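Local coordinates for protein LigF (Sphingobium sp. SYK-6, PDB 4XT0) that cleaves beta-aryl ether bonds in lignin as a beta-etherase of the glutathione S-transferase superfamily, with glutathione bound in its pocket, at residues A[177-182]-A[221-226]; A[185-190]-A[227-232]. All blocks are in the same frame, centred on the assembly; numbering follows the deposited sequence.

Both contacts lie in the helical C-terminal domain of the glutathione S-transferase fold and share helix 224-235. Contact 1 sets the start of that helix against the end of helix 161-182; contact 2 sets its next turns against the loop that leaves helix 161-182. Their centres are about 9 Å apart, and leucines join them: L182 CD2 lies 3.4 Å from W229 CD1, while L188 CD2 comes within 3.8 Å of L182 CG and 3.9 Å of L178 CD2. The residues that line the glutathione pocket, among them H44, S70, Q148 and W152, belong to other parts of the chain, so both contacts are structural packing within the domain.

Contact 1 (A[177-182]-A[221-226]); sequences RLEETL and EKTPGL
L178 reaches across with one methyl, its CD1 lying 4.1 Å from CD1 of L226, a branched apolar pair that suits the buried side of this helix junction; F110 and W102 of helix 93-121 also pack on L178. The next residue carries the polar part of the contact. E179 sends CG anti to its backbone nitrogen (chi1 -178°) and then bends at chi2, which brings the carboxylate up to the first turn of helix 224-235. There both oxygens act as acceptors: E179 OE2 takes the amide N of G225 at 2.8 Å through its syn lone pair, and E179 OE1 takes the N of L226 at 2.7 Å with an N-H...O angle of 159°, on the syn side but 21° out of the carboxylate plane. T223 CB also touches E179 OE1, and P224 CD touches E179 OE2, each at 3.3 Å. Farther along, L182 places its carbonyl O 3.5 Å from G225 CA. Glycine suits this approach: on this backbone a CB would point at the L182 backbone and the E179 carboxylate. A water lies close to both L182 O and G225 O. T223 holds the N-cap position but its OG1 bonds to N219 O instead of capping, and P224 has no N-H to offer. The E179 carboxylate, from a neighbouring helix, therefore accepts two first-turn N-H groups, its negative charge probably favoured by the helix dipole's positive end.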
ATOM      1  N   ARG A 177      -4.069   5.929  16.354  1.00 35.64           N
ATOM      2  CA  ARG A 177      -3.738   6.891  15.303  1.00 31.66           C
ATOM      3  C   ARG A 177      -4.993   7.603  14.783  1.00 29.90           C
ATOM      4  O   ARG A 177      -4.982   8.808  14.525  1.00 31.20           O
ATOM      5  CB  ARG A 177      -3.015   6.199  14.148  1.00 35.16           C
ATOM      6  CG  ARG A 177      -2.692   7.139  12.997  1.00 34.71           C
ATOM      7  CD  ARG A 177      -1.770   8.265  13.465  1.00 37.09           C
ATOM      8  NE  ARG A 177      -1.565   9.245  12.406  1.00 41.58           N
ATOM      9  CZ  ARG A 177      -2.317  10.325  12.234  1.00 35.57           C
ATOM     10  NH1 ARG A 177      -3.324  10.573  13.066  1.00 28.65           N
ATOM     11  NH2 ARG A 177      -2.060  11.156  11.232  1.00 30.04           N
ATOM     12  N   LEU A 178      -6.069   6.841  14.629  1.00 25.88           N
ATOM     13  CA  LEU A 178      -7.334   7.379  14.162  1.00 27.39           C
ATOM     14  C   LEU A 178      -7.896   8.361  15.167  1.00 34.50           C
ATOM     15  O   LEU A 178      -8.409   9.418  14.791  1.00 32.26           O
ATOM     16  CB  LEU A 178      -8.341   6.250  13.895  1.00 26.69           C
ATOM     17  CG  LEU A 178      -8.086   5.421  12.633  1.00 32.72           C
ATOM     18  CD1 LEU A 178      -8.908   4.136  12.661  1.00 33.31           C
ATOM     19  CD2 LEU A 178      -8.411   6.221  11.373  1.00 30.77           C
ATOM     20  N   GLU A 179      -7.790   8.010  16.447  1.00 31.25           N
ATOM     21  CA  GLU A 179      -8.325   8.840  17.508  1.00 28.97           C
ATOM     22  C   GLU A 179      -7.551  10.139  17.611  1.00 33.23           C
ATOM     23  O   GLU A 179      -8.120  11.189  17.877  1.00 38.79           O
ATOM     24  CB  GLU A 179      -8.275   8.110  18.846  1.00 39.19           C
ATOM     25  CG  GLU A 179      -8.858   8.919  19.983  1.00 37.13           C
ATOM     26  CD  GLU A 179     -10.351   9.081  19.836  1.00 39.54           C
ATOM     27  OE1 GLU A 179     -10.945   8.327  19.032  1.00 35.10           O
ATOM     28  OE2 GLU A 179     -10.934   9.955  20.516  1.00 42.44           O
ATOM     29  N   GLU A 180      -6.243  10.047  17.406  1.00 32.09           N
ATOM     30  CA  GLU A 180      -5.366  11.208  17.381  1.00 36.47           C
ATOM     31  C   GLU A 180      -5.912  12.309  16.461  1.00 33.10           C
ATOM     32  O   GLU A 180      -5.796  13.491  16.764  1.00 34.20           O
ATOM     33  CB  GLU A 180      -3.969  10.771  16.938  1.00 45.67           C
ATOM     34  CG  GLU A 180      -2.928  11.854  16.850  1.00 59.53           C
ATOM     35  CD  GLU A 180      -1.569  11.301  16.439  1.00 73.00           C
ATOM     36  OE1 GLU A 180      -1.282  10.123  16.753  1.00 71.75           O
ATOM     37  OE2 GLU A 180      -0.790  12.039  15.799  1.00 83.67           O
ATOM     38  N   THR A 181      -6.539  11.921  15.353  1.00 28.06           N
ATOM     39  CA  THR A 181      -7.042  12.911  14.403  1.00 33.62           C
ATOM     40  C   THR A 181      -8.533  13.181  14.630  1.00 32.53           C
ATOM     41  O   THR A 181      -8.966  14.339  14.694  1.00 31.16           O
ATOM     42  CB  THR A 181      -6.804  12.464  12.940  1.00 34.78           C
ATOM     43  OG1 THR A 181      -5.395  12.446  12.665  1.00 27.43           O
ATOM     44  CG2 THR A 181      -7.508  13.396  11.959  1.00 27.79           C
ATOM     45  N   LEU A 182      -9.308  12.115  14.796  1.00 28.92           N
ATOM     46  CA  LEU A 182     -10.772  12.232  14.872  1.00 29.23           C
ATOM     47  C   LEU A 182     -11.264  12.823  16.188  1.00 32.38           C
ATOM     48  O   LEU A 182     -12.416  13.243  16.295  1.00 34.06           O
ATOM     49  CB  LEU A 182     -11.423  10.864  14.629  1.00 28.75           C
ATOM     50  CG  LEU A 182     -11.189  10.389  13.190  1.00 30.07           C
ATOM     51  CD1 LEU A 182     -11.595   8.923  12.998  1.00 34.88           C
ATOM     52  CD2 LEU A 182     -11.947  11.289  12.217  1.00 26.85           C
ATOM     53  N   GLU A 221     -15.308   5.644  26.039  1.00 57.57           N
ATOM     54  CA  GLU A 221     -14.326   6.082  27.021  1.00 58.17           C
ATOM     55  C   GLU A 221     -12.962   6.303  26.371  1.00 50.84           C
ATOM     56  O   GLU A 221     -12.355   7.354  26.537  1.00 52.80           O
ATOM     57  CB  GLU A 221     -14.200   5.059  28.160  1.00 67.62           C
ATOM     58  CG  GLU A 221     -15.362   4.073  28.266  1.00 78.99           C
ATOM     59  CD  GLU A 221     -16.692   4.748  28.544  1.00 88.65           C
ATOM     60  OE1 GLU A 221     -16.692   5.798  29.224  1.00 93.82           O
ATOM     61  OE2 GLU A 221     -17.734   4.229  28.077  1.00 86.15           O
ATOM     62  N   LYS A 222     -12.491   5.313  25.619  1.00 51.75           N
ATOM     63  CA  LYS A 222     -11.128   5.334  25.097  1.00 53.44           C
ATOM     64  C   LYS A 222     -10.992   6.068  23.769  1.00 54.16           C
ATOM     65  O   LYS A 222      -9.982   6.733  23.514  1.00 50.42           O
ATOM     66  CB  LYS A 222     -10.603   3.904  24.944  1.00 53.30           C
ATOM     67  CG  LYS A 222     -10.308   3.215  26.279  1.00 63.15           C
ATOM     68  CD  LYS A 222      -9.321   2.071  26.103  1.00 69.96           C
ATOM     69  CE  LYS A 222      -8.873   1.498  27.442  1.00 76.53           C
ATOM     70  NZ  LYS A 222      -7.800   0.473  27.276  1.00 75.18           N
ATOM     71  N   THR A 223     -11.997   5.937  22.913  1.00 50.66           N
ATOM     72  CA  THR A 223     -11.934   6.545  21.592  1.00 44.38           C
ATOM     73  C   THR A 223     -13.240   7.233  21.208  1.00 42.14           C
ATOM     74  O   THR A 223     -13.905   6.802  20.268  1.00 39.51           O
ATOM     75  CB  THR A 223     -11.603   5.497  20.509  1.00 39.75           C
ATOM     76  OG1 THR A 223     -12.610   4.481  20.503  1.00 37.34           O
ATOM     77  CG2 THR A 223     -10.254   4.859  20.766  1.00 39.23           C
ATOM     78  N   PRO A 224     -13.609   8.306  21.934  1.00 43.75           N
ATOM     79  CA  PRO A 224     -14.827   9.056  21.601  1.00 39.45           C
ATOM     80  C   PRO A 224     -14.780   9.677  20.207  1.00 36.60           C
ATOM     81  O   PRO A 224     -15.806   9.722  19.534  1.00 41.75           O
ATOM     82  CB  PRO A 224     -14.872  10.150  22.677  1.00 42.11           C
ATOM     83  CG  PRO A 224     -13.455  10.327  23.080  1.00 46.67           C
ATOM     84  CD  PRO A 224     -12.872   8.939  23.041  1.00 45.55           C
ATOM     85  N   GLY A 225     -13.608  10.146  19.784  1.00 35.41           N
ATOM     86  CA  GLY A 225     -13.455  10.716  18.462  1.00 34.98           C
ATOM     87  C   GLY A 225     -13.773   9.697  17.382  1.00 36.19           C
ATOM     88  O   GLY A 225     -14.573   9.950  16.481  1.00 32.88           O
ATOM     89  N   LEU A 226     -13.132   8.541  17.473  1.00 36.35           N
ATOM     90  CA  LEU A 226     -13.358   7.452  16.530  1.00 35.86           C
ATOM     91  C   LEU A 226     -14.847   7.051  16.483  1.00 29.33           C
ATOM     92  O   LEU A 226     -15.430   6.895  15.401  1.00 27.77           O
ATOM     93  CB  LEU A 226     -12.477   6.253  16.913  1.00 36.97           C
ATOM     94  CG  LEU A 226     -12.588   4.966  16.100  1.00 32.91           C
ATOM     95  CD1 LEU A 226     -12.330   5.253  14.652  1.00 30.69           C
ATOM     96  CD2 LEU A 226     -11.594   3.933  16.616  1.00 38.25           C
TER
HETATM   97  O   HOH W   1     -14.785  12.658  15.264  1.00 29.84           O

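Contact 2 (A[185-190]-A[227-232]); sequences QDYLVD and CAWLDR
The guanidinium of R232 lies between two oxygens: D186 OD1 sits 3.4 Å above one face, toward the rim, and the carbonyl O of A228 lies over the centre of the other. The D186 carboxylate is stacked on it, the planes 20° apart, so this salt bridge works through charge alone, with no N-H aimed at OD1. R232 NH1 instead gives a weak, bent bond to D186 O at 2.8 Å. The Y187 ring takes the arginine's aliphatic part on one face, a CH-pi contact with R232 CD 4.0 Å from the ring centroid. A bend at chi3 (-52°) lets the long chain lay its methylenes there while its charged end turns to D186. With an alanine in place of R232, the D186 carboxylate would probably lose this countercharge, D186 O its weak bond, and the Y187 face its methylene cover. At the edge of the W229 indole, in its plane, lies D186 O, 3.4 Å from CD1. L188 CD1 packs obliquely against W229 CZ2 at 4.2 Å, a greasy partner for a buried indole. D197 of helix 195-204 accepts from W229 NE1 and L188 N, and W102 of helix 93-121 packs on L188, joining the loop to helices 93-121, 195-204 and 224-235.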
ATOM      1  N   GLN A 185     -11.249  16.645  14.804  1.00 37.14           N
ATOM      2  CA  GLN A 185     -11.965  17.097  13.614  1.00 29.80           C
ATOM      3  C   GLN A 185     -12.927  16.007  13.148  1.00 30.79           C
ATOM      4  O   GLN A 185     -12.804  14.863  13.581  1.00 31.65           O
ATOM      5  CB  GLN A 185     -10.977  17.485  12.492  1.00 32.78           C
ATOM      6  CG  GLN A 185     -10.040  16.376  12.033  1.00 29.85           C
ATOM      7  CD  GLN A 185      -8.956  16.878  11.080  1.00 33.58           C
ATOM      8  OE1 GLN A 185      -8.235  17.822  11.389  1.00 39.19           O
ATOM      9  NE2 GLN A 185      -8.831  16.231   9.923  1.00 26.18           N
ATOM     10  N   ASP A 186     -13.873  16.364  12.277  1.00 30.27           N
ATOM     11  CA  ASP A 186     -14.986  15.478  11.918  1.00 24.93           C
ATOM     12  C   ASP A 186     -14.593  14.372  10.944  1.00 25.96           C
ATOM     13  O   ASP A 186     -15.174  13.291  10.965  1.00 31.45           O
ATOM     14  CB  ASP A 186     -16.147  16.271  11.306  1.00 27.76           C
ATOM     15  CG  ASP A 186     -16.961  17.045  12.346  1.00 45.59           C
ATOM     16  OD1 ASP A 186     -16.753  16.843  13.565  1.00 38.74           O
ATOM     17  OD2 ASP A 186     -17.816  17.859  11.926  1.00 46.10           O
ATOM     18  N   TYR A 187     -13.622  14.646  10.084  1.00 23.19           N
ATOM     19  CA  TYR A 187     -13.219  13.676   9.068  1.00 22.52           C
ATOM     20  C   TYR A 187     -11.704  13.619   8.993  1.00 24.54           C
ATOM     21  O   TYR A 187     -11.028  14.511   9.497  1.00 21.92           O
ATOM     22  CB  TYR A 187     -13.823  14.037   7.701  1.00 22.33           C
ATOM     23  CG  TYR A 187     -15.344  13.951   7.655  1.00 28.11           C
ATOM     24  CD1 TYR A 187     -15.984  12.719   7.581  1.00 24.24           C
ATOM     25  CD2 TYR A 187     -16.134  15.095   7.665  1.00 28.16           C
ATOM     26  CE1 TYR A 187     -17.358  12.623   7.530  1.00 29.80           C
ATOM     27  CE2 TYR A 187     -17.531  15.007   7.616  1.00 35.82           C
ATOM     28  CZ  TYR A 187     -18.131  13.765   7.543  1.00 41.33           C
ATOM     29  OH  TYR A 187     -19.507  13.641   7.493  1.00 55.41           O
ATOM     30  N   LEU A 188     -11.156  12.591   8.347  1.00 22.99           N
ATOM     31  CA  LEU A 188      -9.712  12.375   8.439  1.00 18.23           C
ATOM     32  C   LEU A 188      -8.900  13.515   7.788  1.00 25.54           C
ATOM     33  O   LEU A 188      -7.867  13.911   8.327  1.00 25.12           O
ATOM     34  CB  LEU A 188      -9.339  11.017   7.845  1.00 15.60           C
ATOM     35  CG  LEU A 188      -9.840   9.864   8.726  1.00 18.80           C
ATOM     36  CD1 LEU A 188      -9.707   8.515   8.030  1.00 20.19           C
ATOM     37  CD2 LEU A 188      -9.123   9.849  10.078  1.00 20.28           C
ATOM     38  N   VAL A 189      -9.378  14.055   6.665  1.00 17.76           N
ATOM     39  CA  VAL A 189      -8.763  15.251   6.045  1.00 15.26           C
ATOM     40  C   VAL A 189      -9.705  16.435   6.264  1.00 19.42           C
ATOM     41  O   VAL A 189     -10.915  16.304   6.063  1.00 20.95           O
ATOM     42  CB  VAL A 189      -8.505  15.043   4.526  1.00 17.12           C
ATOM     43  CG1 VAL A 189      -7.708  16.224   3.918  1.00 14.84           C
ATOM     44  CG2 VAL A 189      -7.776  13.699   4.293  1.00 19.32           C
ATOM     45  N   ASP A 190      -9.169  17.589   6.656  1.00 20.28           N
ATOM     46  CA  ASP A 190     -10.026  18.648   7.196  1.00 27.94           C
ATOM     47  C   ASP A 190     -10.832  19.382   6.120  1.00 24.91           C
ATOM     48  O   ASP A 190     -11.624  20.261   6.433  1.00 24.40           O
ATOM     49  CB  ASP A 190      -9.212  19.655   8.042  1.00 32.00           C
ATOM     50  CG  ASP A 190      -8.075  20.349   7.268  1.00 36.28           C
ATOM     51  OD1 ASP A 190      -8.065  20.352   6.017  1.00 28.97           O
ATOM     52  OD2 ASP A 190      -7.203  20.945   7.944  1.00 40.50           O
ATOM     53  N   CYS A 227     -15.456   6.903  17.659  1.00 35.44           N
ATOM     54  CA  CYS A 227     -16.871   6.535  17.746  1.00 36.16           C
ATOM     55  C   CYS A 227     -17.822   7.571  17.140  1.00 36.40           C
ATOM     56  O   CYS A 227     -18.806   7.202  16.502  1.00 32.84           O
ATOM     57  CB  CYS A 227     -17.269   6.282  19.199  1.00 40.67           C
ATOM     58  SG  CYS A 227     -16.527   4.802  19.918  1.00 43.12           S
ATOM     59  N   ALA A 228     -17.555   8.859  17.343  1.00 35.49           N
ATOM     60  CA  ALA A 228     -18.419   9.891  16.760  1.00 41.50           C
ATOM     61  C   ALA A 228     -18.308   9.885  15.232  1.00 33.68           C
ATOM     62  O   ALA A 228     -19.297  10.074  14.524  1.00 35.07           O
ATOM     63  CB  ALA A 228     -18.074  11.270  17.320  1.00 39.12           C
ATOM     64  N   TRP A 229     -17.096   9.656  14.737  1.00 35.99           N
ATOM     65  CA  TRP A 229     -16.835   9.535  13.304  1.00 28.73           C
ATOM     66  C   TRP A 229     -17.571   8.321  12.715  1.00 28.97           C
ATOM     67  O   TRP A 229     -18.234   8.430  11.677  1.00 28.84           O
ATOM     68  CB  TRP A 229     -15.321   9.455  13.081  1.00 24.02           C
ATOM     69  CG  TRP A 229     -14.810   9.097  11.699  1.00 28.80           C
ATOM     70  CD1 TRP A 229     -14.628   9.945  10.635  1.00 27.57           C
ATOM     71  CD2 TRP A 229     -14.327   7.810  11.275  1.00 23.54           C
ATOM     72  NE1 TRP A 229     -14.088   9.256   9.572  1.00 24.10           N
ATOM     73  CE2 TRP A 229     -13.890   7.956   9.935  1.00 27.72           C
ATOM     74  CE3 TRP A 229     -14.228   6.559  11.891  1.00 25.20           C
ATOM     75  CZ2 TRP A 229     -13.373   6.878   9.199  1.00 25.96           C
ATOM     76  CZ3 TRP A 229     -13.703   5.493  11.157  1.00 25.81           C
ATOM     77  CH2 TRP A 229     -13.280   5.666   9.825  1.00 21.94           C
ATOM     78  N   LEU A 230     -17.480   7.174  13.388  1.00 28.16           N
ATOM     79  CA  LEU A 230     -18.225   5.986  12.962  1.00 27.11           C
ATOM     80  C   LEU A 230     -19.734   6.253  12.879  1.00 28.56           C
ATOM     81  O   LEU A 230     -20.386   5.857  11.912  1.00 27.58           O
ATOM     82  CB  LEU A 230     -17.962   4.814  13.911  1.00 30.82           C
ATOM     83  CG  LEU A 230     -16.630   4.067  13.788  1.00 31.41           C
ATOM     84  CD1 LEU A 230     -16.466   3.100  14.967  1.00 28.74           C
ATOM     85  CD2 LEU A 230     -16.530   3.309  12.455  1.00 24.87           C
ATOM     86  N   ASP A 231     -20.275   6.920  13.898  1.00 29.07           N
ATOM     87  CA  ASP A 231     -21.684   7.315  13.926  1.00 29.74           C
ATOM     88  C   ASP A 231     -22.035   8.264  12.784  1.00 35.23           C
ATOM     89  O   ASP A 231     -23.064   8.111  12.130  1.00 28.36           O
ATOM     90  CB  ASP A 231     -22.020   7.987  15.253  1.00 32.09           C
ATOM     91  CG  ASP A 231     -22.165   6.993  16.397  1.00 40.71           C
ATOM     92  OD1 ASP A 231     -22.086   5.769  16.155  1.00 44.37           O
ATOM     93  OD2 ASP A 231     -22.365   7.445  17.539  1.00 43.86           O
ATOM     94  N   ARG A 232     -21.168   9.255  12.582  1.00 27.20           N
ATOM     95  CA  ARG A 232     -21.305  10.279  11.553  1.00 33.35           C
ATOM     96  C   ARG A 232     -21.429   9.649  10.154  1.00 30.53           C
ATOM     97  O   ARG A 232     -22.345   9.956   9.384  1.00 30.13           O
ATOM     98  CB  ARG A 232     -20.085  11.222  11.648  1.00 37.07           C
ATOM     99  CG  ARG A 232     -19.943  12.318  10.613  1.00 36.55           C
ATOM    100  CD  ARG A 232     -18.791  13.287  10.998  1.00 34.94           C
ATOM    101  NE  ARG A 232     -18.944  13.774  12.374  1.00 32.95           N
ATOM    102  CZ  ARG A 232     -18.077  13.550  13.363  1.00 36.87           C
ATOM    103  NH1 ARG A 232     -16.952  12.880  13.140  1.00 31.58           N
ATOM    104  NH2 ARG A 232     -18.325  14.019  14.581  1.00 35.77           N
TER